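Local coordinates for protein yjcS (Bacillus subtilis, PDB 1Q8B) that is of unknown function but belongs to the antibiotic biosynthesis monooxygenase family of dimeric alpha+beta barrel proteins, and so is probably an enzyme, at residues S12-T17 and E67-E72. Numbering follows the deposited sequence.
Sequences SMHYIT and EIWENE
Ser12 and Glu70 share a water, hydrogen-bonded to Ser12 OG and donating to Glu70 O, just past the end of the strand pairing. Met13, a selenomethionine, lies beside Ile68, its CB 4.0 Å from Ile68 CG2. His14 and Trp69 form an antiparallel hydrogen-bonded pair; His14 N to Trp69 O is 2.8 Å and almost straight (177°), and Trp69 N returns a bond to His14 O. With CG anti to the backbone N (chi1 -169°), the imidazole reaches Glu72, whose CG sits 3.7 Å from the ring centroid, over one face, a CH-pi contact. On the face opposite His14, Tyr15 and Ile68 are a non-hydrogen-bonded pair: Ile68 CG1 lies over the phenol ring, 3.9 Å from its centroid, and Ile68 CD1 3.4 Å from Tyr15 CE2. Ile16 N donates to Glu67 O and Glu67 N to Ile16 O, both at 2.8 Å, the first nearly straight, the second bent (145°). Ile16 CD1 lies 4.0 Å from Trp69 NE1, which donates to Glu67 OE1 at 3.0 Å, in the indole plane. Strands 13-22 and 62-69 are central in the antiparallel sheet of a ferredoxin-like fold, flanked by 93-103 and 48-55; Val75 of helix 72-78 packs on His14, Ile16 and Trp69.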
loop_
_atom_site.group_PDB
_atom_site.type_symbol
_atom_site.label_atom_id
_atom_site.label_comp_id
_atom_site.label_asym_id
_atom_site.label_seq_id
_atom_site.Cartn_x
_atom_site.Cartn_y
_atom_site.Cartn_z
ATOM N N SER A 12 -8.494 9.635 -17.566
ATOM C CA SER A 12 -8.540 8.187 -17.195
ATOM C C SER A 12 -8.669 7.976 -15.686
ATOM O O SER A 12 -8.086 8.716 -14.896
ATOM C CB SER A 12 -7.282 7.483 -17.692
ATOM O OG SER A 12 -7.331 6.107 -17.365
HETATM N N MSE A 13 -9.437 6.961 -15.294
HETATM C CA MSE A 13 -9.650 6.639 -13.881
HETATM C C MSE A 13 -9.714 5.128 -13.682
HETATM O O MSE A 13 -10.109 4.384 -14.585
HETATM C CB MSE A 13 -10.958 7.253 -13.374
HETATM C CG MSE A 13 -11.050 8.759 -13.524
HETATM SE SE MSE A 13 -12.831 9.424 -13.101
HETATM C CE MSE A 13 -13.728 8.923 -14.748
ATOM N N HIS A 14 -9.328 4.679 -12.491
ATOM C CA HIS A 14 -9.344 3.264 -12.172
ATOM C C HIS A 14 -10.487 2.993 -11.211
ATOM O O HIS A 14 -10.448 3.413 -10.050
ATOM C CB HIS A 14 -8.021 2.842 -11.539
ATOM C CG HIS A 14 -7.856 1.359 -11.424
ATOM N ND1 HIS A 14 -7.887 0.695 -10.217
ATOM C CD2 HIS A 14 -7.654 0.410 -12.370
ATOM C CE1 HIS A 14 -7.708 -0.599 -10.422
ATOM N NE2 HIS A 14 -7.563 -0.798 -11.720
ATOM N N TYR A 15 -11.501 2.293 -11.715
ATOM C CA TYR A 15 -12.694 1.942 -10.945
ATOM C C TYR A 15 -12.641 0.566 -10.299
ATOM O O TYR A 15 -12.207 -0.414 -10.915
ATOM C CB TYR A 15 -13.939 1.959 -11.836
ATOM C CG TYR A 15 -14.575 3.307 -12.074
ATOM C CD1 TYR A 15 -14.049 4.193 -13.011
ATOM C CD2 TYR A 15 -15.755 3.661 -11.412
ATOM C CE1 TYR A 15 -14.690 5.397 -13.292
ATOM C CE2 TYR A 15 -16.401 4.861 -11.681
ATOM C CZ TYR A 15 -15.868 5.721 -12.621
ATOM O OH TYR A 15 -16.512 6.902 -12.895
ATOM N N ILE A 16 -13.120 0.491 -9.065
ATOM C CA ILE A 16 -13.170 -0.778 -8.363
ATOM C C ILE A 16 -14.457 -0.926 -7.570
ATOM O O ILE A 16 -14.858 -0.015 -6.846
ATOM C CB ILE A 16 -11.998 -0.953 -7.371
ATOM C CG1 ILE A 16 -10.672 -1.080 -8.126
ATOM C CG2 ILE A 16 -12.226 -2.211 -6.526
ATOM C CD1 ILE A 16 -9.478 -1.315 -7.219
ATOM N N THR A 17 -15.111 -2.071 -7.737
ATOM C CA THR A 17 -16.312 -2.392 -6.976
ATOM C C THR A 17 -15.965 -3.724 -6.343
ATOM O O THR A 17 -15.569 -4.662 -7.036
ATOM C CB THR A 17 -17.559 -2.564 -7.858
ATOM O OG1 THR A 17 -17.878 -1.313 -8.466
ATOM C CG2 THR A 17 -18.757 -3.019 -7.015
ATOM N N GLU A 67 -15.152 2.279 -5.337
ATOM C CA GLU A 67 -13.893 3.016 -5.375
ATOM C C GLU A 67 -13.515 3.550 -6.749
ATOM O O GLU A 67 -13.742 2.893 -7.762
ATOM C CB GLU A 67 -12.748 2.117 -4.895
ATOM C CG GLU A 67 -12.956 1.451 -3.539
ATOM C CD GLU A 67 -11.902 0.388 -3.241
ATOM O OE1 GLU A 67 -10.829 0.395 -3.884
ATOM O OE2 GLU A 67 -12.138 -0.455 -2.354
ATOM N N ILE A 68 -12.940 4.751 -6.768
ATOM C CA ILE A 68 -12.444 5.364 -8.000
ATOM C C ILE A 68 -11.049 5.912 -7.660
ATOM O O ILE A 68 -10.886 6.657 -6.695
ATOM C CB ILE A 68 -13.325 6.535 -8.499
ATOM C CG1 ILE A 68 -14.755 6.064 -8.764
ATOM C CG2 ILE A 68 -12.757 7.082 -9.806
ATOM C CD1 ILE A 68 -15.650 7.165 -9.303
ATOM N N TRP A 69 -10.045 5.531 -8.441
ATOM C CA TRP A 69 -8.682 5.989 -8.189
ATOM C C TRP A 69 -8.089 6.677 -9.413
ATOM O O TRP A 69 -8.546 6.459 -10.537
ATOM C CB TRP A 69 -7.778 4.811 -7.812
ATOM C CG TRP A 69 -8.300 3.960 -6.703
ATOM C CD1 TRP A 69 -9.131 2.880 -6.818
ATOM C CD2 TRP A 69 -8.018 4.104 -5.306
ATOM N NE1 TRP A 69 -9.380 2.342 -5.579
ATOM C CE2 TRP A 69 -8.709 3.072 -4.632
ATOM C CE3 TRP A 69 -7.244 5.005 -4.556
ATOM C CZ2 TRP A 69 -8.652 2.913 -3.243
ATOM C CZ3 TRP A 69 -7.189 4.845 -3.175
ATOM C CH2 TRP A 69 -7.890 3.806 -2.534
ATOM N N GLU A 70 -7.068 7.500 -9.187
ATOM C CA GLU A 70 -6.389 8.203 -10.270
ATOM C C GLU A 70 -5.741 7.189 -11.200
ATOM O O GLU A 70 -5.614 7.428 -12.398
ATOM C CB GLU A 70 -5.308 9.120 -9.707
ATOM C CG GLU A 70 -5.839 10.302 -8.929
ATOM C CD GLU A 70 -6.421 11.375 -9.829
ATOM O OE1 GLU A 70 -6.342 11.230 -11.073
ATOM O OE2 GLU A 70 -6.952 12.370 -9.288
ATOM N N ASN A 71 -5.338 6.055 -10.636
ATOM C CA ASN A 71 -4.692 4.997 -11.404
ATOM C C ASN A 71 -4.436 3.775 -10.527
ATOM O O ASN A 71 -4.745 3.775 -9.335
ATOM C CB ASN A 71 -3.372 5.509 -11.964
ATOM C CG ASN A 71 -2.545 6.200 -10.914
ATOM O OD1 ASN A 71 -2.137 5.592 -9.923
ATOM N ND2 ASN A 71 -2.305 7.482 -11.111
ATOM N N GLU A 72 -3.867 2.736 -11.124
ATOM C CA GLU A 72 -3.582 1.507 -10.407
ATOM C C GLU A 72 -2.577 1.638 -9.272
ATOM O O GLU A 72 -2.699 0.935 -8.265
ATOM C CB GLU A 72 -3.104 0.436 -11.378
ATOM C CG GLU A 72 -4.213 -0.136 -12.213
ATOM C CD GLU A 72 -3.706 -1.073 -13.282
ATOM O OE1 GLU A 72 -2.889 -1.963 -12.951
ATOM O OE2 GLU A 72 -4.132 -0.923 -14.449
HETATM O O HOH W 1 -5.913 9.992 -13.810
HETATM O O HOH W 2 -5.586 6.476 -15.192
HETATM O O HOH W 3 -6.330 -2.540 -14.124
#